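Local coordinates for protein prephenate dehydrogenase (Aquifex aeolicus, PDB 2G5C) that probably catalyses the NAD-dependent oxidative decarboxylation of prephenate to 3-(4-hydroxyphenyl)pyruvate, a step in tyrosine biosynthesis, at residues Y178-G181 with V182-H185; K243-E246 with G247-S251; Y270-E273 with V274-R278. All coordinates share one frame; numbering follows the deposited sequence.

Interaction 1. Residues Y178-G181 with V182-H185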
ATOM      1  N   TYR A 178       9.499   4.433 -18.591  1.00 20.03           N
ATOM      2  CA  TYR A 178       8.710   5.583 -18.190  1.00 19.39           C
ATOM      3  C   TYR A 178       7.514   5.075 -17.396  1.00 18.74           C
ATOM      4  O   TYR A 178       7.264   5.513 -16.272  1.00 19.06           O
ATOM      5  CB  TYR A 178       8.203   6.357 -19.408  1.00 19.82           C
ATOM      6  CG  TYR A 178       7.259   7.477 -19.028  1.00 20.14           C
ATOM      7  CD1 TYR A 178       7.736   8.647 -18.439  1.00 19.88           C
ATOM      8  CD2 TYR A 178       5.884   7.350 -19.221  1.00 19.37           C
ATOM      9  CE1 TYR A 178       6.862   9.662 -18.046  1.00 22.33           C
ATOM     10  CE2 TYR A 178       5.006   8.355 -18.833  1.00 19.06           C
ATOM     11  CZ  TYR A 178       5.501   9.504 -18.248  1.00 19.59           C
ATOM     12  OH  TYR A 178       4.635  10.494 -17.853  1.00 22.37           O
ATOM     13  N   VAL A 179       6.776   4.151 -17.998  1.00 16.90           N
ATOM     14  CA  VAL A 179       5.592   3.590 -17.371  1.00 18.97           C
ATOM     15  C   VAL A 179       5.873   2.987 -15.994  1.00 17.91           C
ATOM     16  O   VAL A 179       5.225   3.333 -15.008  1.00 16.28           O
ATOM     17  CB  VAL A 179       4.947   2.521 -18.282  1.00 17.42           C
ATOM     18  CG1 VAL A 179       3.769   1.853 -17.564  1.00 20.13           C
ATOM     19  CG2 VAL A 179       4.466   3.172 -19.568  1.00 16.38           C
ATOM     20  N   PHE A 180       6.848   2.092 -15.922  1.00 18.20           N
ATOM     21  CA  PHE A 180       7.167   1.460 -14.659  1.00 19.77           C
ATOM     22  C   PHE A 180       7.893   2.388 -13.708  1.00 18.66           C
ATOM     23  O   PHE A 180       7.938   2.147 -12.505  1.00 19.19           O
ATOM     24  CB  PHE A 180       7.932   0.164 -14.922  1.00 19.28           C
ATOM     25  CG  PHE A 180       7.072  -0.883 -15.559  1.00 23.93           C
ATOM     26  CD1 PHE A 180       6.182  -1.624 -14.786  1.00 23.23           C
ATOM     27  CD2 PHE A 180       7.050  -1.039 -16.944  1.00 23.13           C
ATOM     28  CE1 PHE A 180       5.273  -2.496 -15.381  1.00 25.56           C
ATOM     29  CE2 PHE A 180       6.147  -1.906 -17.548  1.00 25.56           C
ATOM     30  CZ  PHE A 180       5.252  -2.635 -16.762  1.00 24.99           C
ATOM     31  N   GLY A 181       8.440   3.471 -14.249  1.00 18.39           N
ATOM     32  CA  GLY A 181       9.095   4.438 -13.399  1.00 16.11           C
ATOM     33  C   GLY A 181       8.006   5.093 -12.564  1.00 17.50           C
ATOM     34  O   GLY A 181       8.204   5.394 -11.385  1.00 18.23           O
ATOM     35  N   VAL A 182       6.837   5.299 -13.167  1.00 16.89           N
ATOM     36  CA  VAL A 182       5.728   5.930 -12.456  1.00 16.33           C
ATOM     37  C   VAL A 182       4.843   4.960 -11.664  1.00 17.31           C
ATOM     38  O   VAL A 182       4.522   5.224 -10.502  1.00 17.26           O
ATOM     39  CB  VAL A 182       4.818   6.738 -13.429  1.00 18.49           C
ATOM     40  CG1 VAL A 182       3.759   7.504 -12.638  1.00 17.40           C
ATOM     41  CG2 VAL A 182       5.663   7.705 -14.263  1.00 16.81           C
ATOM     42  N   VAL A 183       4.452   3.842 -12.275  1.00 15.92           N
ATOM     43  CA  VAL A 183       3.566   2.889 -11.598  1.00 18.24           C
ATOM     44  C   VAL A 183       4.208   1.900 -10.631  1.00 17.99           C
ATOM     45  O   VAL A 183       3.505   1.239  -9.869  1.00 17.86           O
ATOM     46  CB  VAL A 183       2.736   2.057 -12.619  1.00 16.80           C
ATOM     47  CG1 VAL A 183       1.969   2.993 -13.560  1.00 14.33           C
ATOM     48  CG2 VAL A 183       3.655   1.118 -13.408  1.00 17.69           C
ATOM     49  N   SER A 184       5.531   1.801 -10.654  1.00 20.86           N
ATOM     50  CA  SER A 184       6.228   0.866  -9.782  1.00 19.14           C
ATOM     51  C   SER A 184       7.350   1.485  -8.957  1.00 18.76           C
ATOM     52  O   SER A 184       7.378   1.358  -7.736  1.00 18.66           O
ATOM     53  CB  SER A 184       6.795  -0.291 -10.613  1.00 21.82           C
ATOM     54  OG  SER A 184       7.671  -1.088  -9.833  1.00 21.27           O
ATOM     55  N   HIS A 185       8.283   2.152  -9.620  1.00 17.20           N
ATOM     56  CA  HIS A 185       9.407   2.749  -8.909  1.00 17.50           C
ATOM     57  C   HIS A 185       8.971   3.867  -7.972  1.00 17.25           C
ATOM     58  O   HIS A 185       9.372   3.893  -6.809  1.00 17.14           O
ATOM     59  CB  HIS A 185      10.437   3.246  -9.919  1.00 15.67           C
ATOM     60  CG  HIS A 185      10.811   2.208 -10.933  1.00 19.23           C
ATOM     61  ND1 HIS A 185      11.513   2.501 -12.083  1.00 17.48           N
ATOM     62  CD2 HIS A 185      10.553   0.879 -10.977  1.00 14.08           C
ATOM     63  CE1 HIS A 185      11.667   1.397 -12.792  1.00 18.43           C
ATOM     64  NE2 HIS A 185      11.095   0.398 -12.143  1.00 17.35           N
TER
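The imidazole of His185 lies over the carbonyl oxygen of Phe180: that oxygen sits 3.2 Å above the ring plane, displaced toward the rim, and Gly181 N approaches the same face from further off. The ring also rests against the bare alpha carbon of Gly181, with ND1 of His185 3.4 Å from Gly181 CA. CG of His185 stands beside its own backbone N (chi1 -51°), which folds the ring back along the helix over the preceding turn. The Phe180 ring takes CB of Ser184 at its edge, while CG2 of Val183 meets CD1 of Phe180 obliquely at 4.0 Å; it also meets His118 edge-to-face and touches the ring of His176. On the Tyr178 ring, CG2 of Val182 lies over one face.

The backbone here departs from a plain alpha helix. Phe180 O accepts two amides, from Ser184 N at 3.1 Å, well above the carbonyl plane, and from His185 N at 2.9 Å, nearly straight at 170°. The second is an i+5 bond, so the helix widens here into a pi-type turn at 182-185. One residue earlier, Val183 N still bonds to Val179 O in the ordinary i+4 way.

His185 comes within about 5 Å of Ser97, an NAD-binding residue, measured between side chains. This part of helix 173-201 is buried among other helices and strand 114-120, which carries His118: Tyr178, Val182 and His185 touch helix 238-260, Ser184 and His185 touch helix 227-236, and Val179, Val182 and Val183 pack on the second subunit, with Tyr178 OH hydrogen-bonded to Met201 O of that subunit.

Interaction 2. Residues K243-E246 with G247-S251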
ATOM      1  N   LYS A 243      11.603  12.257 -12.572  1.00 25.07           N
ATOM      2  CA  LYS A 243      10.419  12.888 -13.157  1.00 25.28           C
ATOM      3  C   LYS A 243       9.161  12.453 -12.411  1.00 23.59           C
ATOM      4  O   LYS A 243       8.277  13.270 -12.134  1.00 21.57           O
ATOM      5  CB  LYS A 243      10.264  12.502 -14.631  1.00 27.99           C
ATOM      6  CG  LYS A 243      11.306  13.090 -15.576  1.00 31.78           C
ATOM      7  CD  LYS A 243      11.046  12.621 -17.010  1.00 31.82           C
ATOM      8  CE  LYS A 243      12.011  13.256 -17.999  1.00 33.54           C
ATOM      9  NZ  LYS A 243      11.695  12.872 -19.405  1.00 33.12           N
ATOM     10  N   ALA A 244       9.086  11.159 -12.103  1.00 20.40           N
ATOM     11  CA  ALA A 244       7.946  10.588 -11.391  1.00 18.22           C
ATOM     12  C   ALA A 244       7.789  11.209 -10.007  1.00 18.05           C
ATOM     13  O   ALA A 244       6.680  11.570  -9.605  1.00 17.98           O
ATOM     14  CB  ALA A 244       8.106   9.073 -11.283  1.00 18.43           C
ATOM     15  N   ILE A 245       8.895  11.339  -9.277  1.00 17.67           N
ATOM     16  CA  ILE A 245       8.860  11.945  -7.950  1.00 20.58           C
ATOM     17  C   ILE A 245       8.412  13.401  -8.043  1.00 20.50           C
ATOM     18  O   ILE A 245       7.657  13.874  -7.203  1.00 19.61           O
ATOM     19  CB  ILE A 245      10.243  11.891  -7.257  1.00 19.59           C
ATOM     20  CG1 ILE A 245      10.581  10.445  -6.890  1.00 19.51           C
ATOM     21  CG2 ILE A 245      10.241  12.773  -6.008  1.00 19.82           C
ATOM     22  CD1 ILE A 245      11.953  10.279  -6.237  1.00 21.39           C
ATOM     23  N   GLU A 246       8.880  14.106  -9.068  1.00 23.14           N
ATOM     24  CA  GLU A 246       8.506  15.507  -9.255  1.00 25.81           C
ATOM     25  C   GLU A 246       7.031  15.594  -9.625  1.00 24.97           C
ATOM     26  O   GLU A 246       6.325  16.506  -9.191  1.00 26.29           O
ATOM     27  CB  GLU A 246       9.366  16.155 -10.348  1.00 28.75           C
ATOM     28  CG  GLU A 246      10.851  16.198 -10.019  1.00 36.70           C
ATOM     29  CD  GLU A 246      11.169  17.076  -8.818  1.00 40.54           C
ATOM     30  OE1 GLU A 246      10.502  16.925  -7.773  1.00 43.74           O
ATOM     31  OE2 GLU A 246      12.094  17.915  -8.912  1.00 45.51           O
ATOM     32  N   GLY A 247       6.570  14.637 -10.423  1.00 23.39           N
ATOM     33  CA  GLY A 247       5.173  14.619 -10.813  1.00 23.13           C
ATOM     34  C   GLY A 247       4.318  14.380  -9.582  1.00 22.36           C
ATOM     35  O   GLY A 247       3.291  15.036  -9.376  1.00 20.41           O
ATOM     36  N   PHE A 248       4.765  13.439  -8.756  1.00 19.51           N
ATOM     37  CA  PHE A 248       4.074  13.085  -7.526  1.00 19.63           C
ATOM     38  C   PHE A 248       4.012  14.268  -6.556  1.00 20.23           C
ATOM     39  O   PHE A 248       2.970  14.533  -5.953  1.00 17.78           O
ATOM     40  CB  PHE A 248       4.784  11.901  -6.844  1.00 18.71           C
ATOM     41  CG  PHE A 248       4.315  11.645  -5.437  1.00 17.37           C
ATOM     42  CD1 PHE A 248       3.075  11.062  -5.197  1.00 17.87           C
ATOM     43  CD2 PHE A 248       5.094  12.035  -4.350  1.00 19.38           C
ATOM     44  CE1 PHE A 248       2.611  10.872  -3.888  1.00 17.11           C
ATOM     45  CE2 PHE A 248       4.647  11.851  -3.035  1.00 17.94           C
ATOM     46  CZ  PHE A 248       3.400  11.269  -2.802  1.00 17.76           C
ATOM     47  N   GLU A 249       5.127  14.978  -6.394  1.00 19.50           N
ATOM     48  CA  GLU A 249       5.130  16.109  -5.484  1.00 20.85           C
ATOM     49  C   GLU A 249       4.215  17.227  -5.977  1.00 19.79           C
ATOM     50  O   GLU A 249       3.728  18.020  -5.182  1.00 18.78           O
ATOM     51  CB  GLU A 249       6.558  16.615  -5.251  1.00 21.95           C
ATOM     52  CG  GLU A 249       7.430  15.578  -4.554  1.00 25.26           C
ATOM     53  CD  GLU A 249       8.823  16.079  -4.217  1.00 28.00           C
ATOM     54  OE1 GLU A 249       9.436  16.739  -5.078  1.00 28.90           O
ATOM     55  OE2 GLU A 249       9.309  15.793  -3.099  1.00 29.66           O
ATOM     56  N   LYS A 250       3.970  17.282  -7.280  1.00 20.97           N
ATOM     57  CA  LYS A 250       3.065  18.289  -7.818  1.00 22.25           C
ATOM     58  C   LYS A 250       1.645  17.937  -7.378  1.00 21.19           C
ATOM     59  O   LYS A 250       0.881  18.811  -6.962  1.00 19.27           O
ATOM     60  CB  LYS A 250       3.135  18.342  -9.348  1.00 24.80           C
ATOM     61  CG  LYS A 250       4.378  19.025  -9.880  1.00 31.88           C
ATOM     62  CD  LYS A 250       4.346  19.110 -11.404  1.00 34.68           C
ATOM     63  CE  LYS A 250       5.629  19.723 -11.954  1.00 36.65           C
ATOM     64  NZ  LYS A 250       5.636  19.743 -13.443  1.00 35.95           N
ATOM     65  N   SER A 251       1.296  16.655  -7.459  1.00 19.50           N
ATOM     66  CA  SER A 251      -0.037  16.221  -7.038  1.00 19.31           C
ATOM     67  C   SER A 251      -0.233  16.368  -5.528  1.00 18.75           C
ATOM     68  O   SER A 251      -1.294  16.799  -5.073  1.00 18.00           O
ATOM     69  CB  SER A 251      -0.290  14.766  -7.442  1.00 18.44           C
ATOM     70  OG  SER A 251      -0.544  14.648  -8.829  1.00 19.30           O
TER
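Ile245 and Glu249 lie side by side one turn apart on helix 238-260, a long alpha helix of the dimerization domain whose sequence from Ile245 onward is predicted to be coiled coil. Regular i+4 backbone bonds set the spacing: Gly247 N to Lys243 O and Phe248 N to Ala244 O are both 2.8 Å, and Glu249 N to Ile245 O and Lys250 N to Glu246 O follow in turn.

Apolar packing is directed outward from the helix. Ala244 and Phe248 face helix 173-201 of the same chain, where Ala244 touches Val182 and Leu186, and Phe248 touches Leu186 and Val190. CG of Phe248 is swung away from its backbone N (chi1 168°), which leads the ring away from residues 243-246 and toward helix 173-201; it also touches Thr197 of the second subunit.

Aliphatic groups make van der Waals contacts with polar ones along the helix. The CG2 branch of Ile245 lies 4.0 Å from the carboxylate carbon CD of Glu249, and CG of Lys250 sits 3.3 Å from Glu246 O.

The charged interaction involves two acids that share a lysine of the other subunit. Glu246 bends at CG (chi2 -65°), whereas Glu249 runs extended beyond that atom, and the two side chains meet with their carboxylate planes 45° apart. Lys256 of the second subunit forms salt bridges to OE1 of both, which probably offsets their mutual repulsion and links the helices across the dimer. Between the two acids, Glu246 OE1 and Glu249 OE1 are just 2.9 Å apart.

Interaction 3. Residues Y270-E273 with V274-R278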
ATOM      1  N   TYR A 270     -11.417  16.753  -5.487  1.00 17.52           N
ATOM      2  CA  TYR A 270     -10.113  16.166  -5.749  1.00 17.57           C
ATOM      3  C   TYR A 270     -10.139  14.701  -5.328  1.00 16.43           C
ATOM      4  O   TYR A 270      -9.688  13.808  -6.061  1.00 14.07           O
ATOM      5  CB  TYR A 270      -9.049  16.919  -4.942  1.00 17.94           C
ATOM      6  CG  TYR A 270      -7.639  16.383  -5.061  1.00 20.16           C
ATOM      7  CD1 TYR A 270      -6.693  17.015  -5.870  1.00 20.68           C
ATOM      8  CD2 TYR A 270      -7.237  15.263  -4.330  1.00 20.24           C
ATOM      9  CE1 TYR A 270      -5.378  16.549  -5.942  1.00 22.59           C
ATOM     10  CE2 TYR A 270      -5.930  14.791  -4.396  1.00 22.96           C
ATOM     11  CZ  TYR A 270      -5.005  15.439  -5.198  1.00 22.12           C
ATOM     12  OH  TYR A 270      -3.706  14.996  -5.223  1.00 21.32           O
ATOM     13  N   LEU A 271     -10.680  14.472  -4.137  1.00 14.26           N
ATOM     14  CA  LEU A 271     -10.751  13.138  -3.554  1.00 14.60           C
ATOM     15  C   LEU A 271     -11.737  12.247  -4.285  1.00 14.74           C
ATOM     16  O   LEU A 271     -11.505  11.055  -4.438  1.00 15.51           O
ATOM     17  CB  LEU A 271     -11.111  13.249  -2.070  1.00 14.51           C
ATOM     18  CG  LEU A 271     -10.064  14.059  -1.280  1.00 13.20           C
ATOM     19  CD1 LEU A 271     -10.497  14.224   0.164  1.00 13.07           C
ATOM     20  CD2 LEU A 271      -8.722  13.348  -1.358  1.00 15.50           C
ATOM     21  N   LYS A 272     -12.831  12.838  -4.744  1.00 16.35           N
ATOM     22  CA  LYS A 272     -13.831  12.097  -5.490  1.00 14.27           C
ATOM     23  C   LYS A 272     -13.264  11.577  -6.804  1.00 15.46           C
ATOM     24  O   LYS A 272     -13.514  10.436  -7.178  1.00 15.99           O
ATOM     25  CB  LYS A 272     -15.036  12.988  -5.787  1.00 15.70           C
ATOM     26  CG  LYS A 272     -16.108  12.299  -6.605  1.00 20.67           C
ATOM     27  CD  LYS A 272     -17.264  13.227  -6.899  1.00 21.83           C
ATOM     28  CE  LYS A 272     -18.379  12.492  -7.628  1.00 23.64           C
ATOM     29  NZ  LYS A 272     -19.530  13.405  -7.896  1.00 28.32           N
ATOM     30  N   GLU A 273     -12.512  12.413  -7.512  1.00 14.04           N
ATOM     31  CA  GLU A 273     -11.949  11.998  -8.790  1.00 15.93           C
ATOM     32  C   GLU A 273     -10.967  10.856  -8.611  1.00 17.48           C
ATOM     33  O   GLU A 273     -10.996   9.881  -9.361  1.00 17.28           O
ATOM     34  CB  GLU A 273     -11.267  13.176  -9.486  1.00 19.15           C
ATOM     35  CG  GLU A 273     -10.814  12.876 -10.915  1.00 22.19           C
ATOM     36  CD  GLU A 273     -11.891  12.201 -11.769  1.00 24.33           C
ATOM     37  OE1 GLU A 273     -13.087  12.530 -11.628  1.00 25.93           O
ATOM     38  OE2 GLU A 273     -11.535  11.346 -12.599  1.00 27.46           O
ATOM     39  N   VAL A 274     -10.092  10.986  -7.619  1.00 15.90           N
ATOM     40  CA  VAL A 274      -9.128   9.943  -7.337  1.00 17.40           C
ATOM     41  C   VAL A 274      -9.837   8.644  -6.950  1.00 17.04           C
ATOM     42  O   VAL A 274      -9.418   7.563  -7.351  1.00 19.51           O
ATOM     43  CB  VAL A 274      -8.177  10.380  -6.209  1.00 19.48           C
ATOM     44  CG1 VAL A 274      -7.498   9.171  -5.595  1.00 22.98           C
ATOM     45  CG2 VAL A 274      -7.137  11.336  -6.769  1.00 18.36           C
ATOM     46  N   LYS A 275     -10.913   8.741  -6.178  1.00 16.88           N
ATOM     47  CA  LYS A 275     -11.624   7.533  -5.774  1.00 19.50           C
ATOM     48  C   LYS A 275     -12.190   6.797  -6.987  1.00 19.57           C
ATOM     49  O   LYS A 275     -12.054   5.576  -7.099  1.00 18.64           O
ATOM     50  CB  LYS A 275     -12.755   7.861  -4.797  1.00 22.31           C
ATOM     51  CG  LYS A 275     -13.493   6.616  -4.322  1.00 26.17           C
ATOM     52  CD  LYS A 275     -14.715   6.939  -3.489  1.00 29.24           C
ATOM     53  CE  LYS A 275     -15.447   5.655  -3.111  1.00 33.92           C
ATOM     54  NZ  LYS A 275     -16.676   5.900  -2.302  1.00 37.90           N
ATOM     55  N   ILE A 276     -12.818   7.542  -7.894  1.00 19.38           N
ATOM     56  CA  ILE A 276     -13.394   6.956  -9.100  1.00 18.58           C
ATOM     57  C   ILE A 276     -12.311   6.280  -9.947  1.00 20.96           C
ATOM     58  O   ILE A 276     -12.495   5.158 -10.432  1.00 18.61           O
ATOM     59  CB  ILE A 276     -14.105   8.030  -9.953  1.00 18.24           C
ATOM     60  CG1 ILE A 276     -15.380   8.496  -9.241  1.00 16.07           C
ATOM     61  CG2 ILE A 276     -14.417   7.470 -11.343  1.00 19.24           C
ATOM     62  CD1 ILE A 276     -16.052   9.711  -9.876  1.00 13.88           C
ATOM     63  N   LYS A 277     -11.181   6.960 -10.114  1.00 19.77           N
ATOM     64  CA  LYS A 277     -10.085   6.415 -10.905  1.00 21.70           C
ATOM     65  C   LYS A 277      -9.530   5.146 -10.265  1.00 22.40           C
ATOM     66  O   LYS A 277      -9.246   4.174 -10.959  1.00 22.62           O
ATOM     67  CB  LYS A 277      -8.962   7.447 -11.055  1.00 23.36           C
ATOM     68  CG  LYS A 277      -9.316   8.658 -11.908  1.00 27.15           C
ATOM     69  CD  LYS A 277      -9.608   8.267 -13.354  1.00 31.49           C
ATOM     70  CE  LYS A 277      -9.644   9.494 -14.260  1.00 32.80           C
ATOM     71  NZ  LYS A 277      -9.931   9.160 -15.690  1.00 35.91           N
ATOM     72  N   ARG A 278      -9.378   5.153  -8.945  1.00 21.48           N
ATOM     73  CA  ARG A 278      -8.858   3.979  -8.254  1.00 23.83           C
ATOM     74  C   ARG A 278      -9.845   2.811  -8.323  1.00 25.76           C
ATOM     75  O   ARG A 278      -9.441   1.653  -8.397  1.00 24.38           O
ATOM     76  CB  ARG A 278      -8.543   4.306  -6.792  1.00 21.10           C
ATOM     77  CG  ARG A 278      -8.042   3.109  -5.997  1.00 19.04           C
ATOM     78  CD  ARG A 278      -6.836   2.450  -6.660  1.00 20.49           C
ATOM     79  NE  ARG A 278      -6.335   1.324  -5.872  1.00 20.00           N
ATOM     80  CZ  ARG A 278      -6.978   0.167  -5.730  1.00 23.33           C
ATOM     81  NH1 ARG A 278      -8.143  -0.027  -6.335  1.00 21.52           N
ATOM     82  NH2 ARG A 278      -6.470  -0.786  -4.960  1.00 20.80           N
TER
HETATM   83  O   HOH W   1     -12.843  10.361 -15.080  1.00 39.59           O
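Helix 264-279, the last helix of the chain, falls in the stretch predicted to be coiled coil, and here one of its turns carries Glu273 and Lys277 four residues apart on its outer side. Their side chains cross. Glu273 CG is anti to the backbone N (chi1 -172°) and the chain then bends, so that OE2 of Glu273 comes over the aliphatic part of the lysine, 3.1 Å from CE of Lys277. The charged ends stay 4.1 Å apart, OE2 of Glu273 to NZ of Lys277, beyond a salt bridge. A water spans the gap, donating to Glu273 OE2 at 3.0 Å and accepting a weak bond from Lys277 NZ.

Next to this pair, Lys272 and Ile276 run alongside each other, pointing the same way, and Lys272 CG meets Ile276 CD1 at 4.2 Å. The buried side is different in kind: CG2 of Val274 approaches CE2 of the Tyr270 ring obliquely at 4.4 Å. Tyr270 packs on Ser251, Leu255 and Leu258 of helix 238-260, while Leu271 and Val274 rest on Phe192 and Val195 of the second subunit.

Four i+4 backbone bonds tie the two halves, among them Val274 N to Tyr270 O at 3.2 Å. With Tyr270, Leu271 and Val274 on the buried side and the water-bridged i, i+4 pair on the outer side, this is an amphipathic alpha helix.

How the interactions relate
All three contacts are short runs of about two turns within helices that also touch the second subunit, but they differ in burial. Interaction 1 is the core one, nearest the NAD site, and its helix widens locally into a pi-type turn; interactions 2 and 3 are regular alpha turns, partly buried and away from the annotated sites. Interactions 1 and 2 join helices 173-201 and 238-260 where Gly181 O and Val182 CG2 pack on Ala244 CB. Helix 238-260 leads on to helix 264-279, and Tyr270 OH probably hydrogen-bonds to Ser251 O, linking interactions 2 and 3. Charge is handled differently too: across the dimer in interaction 2, through water in interaction 3.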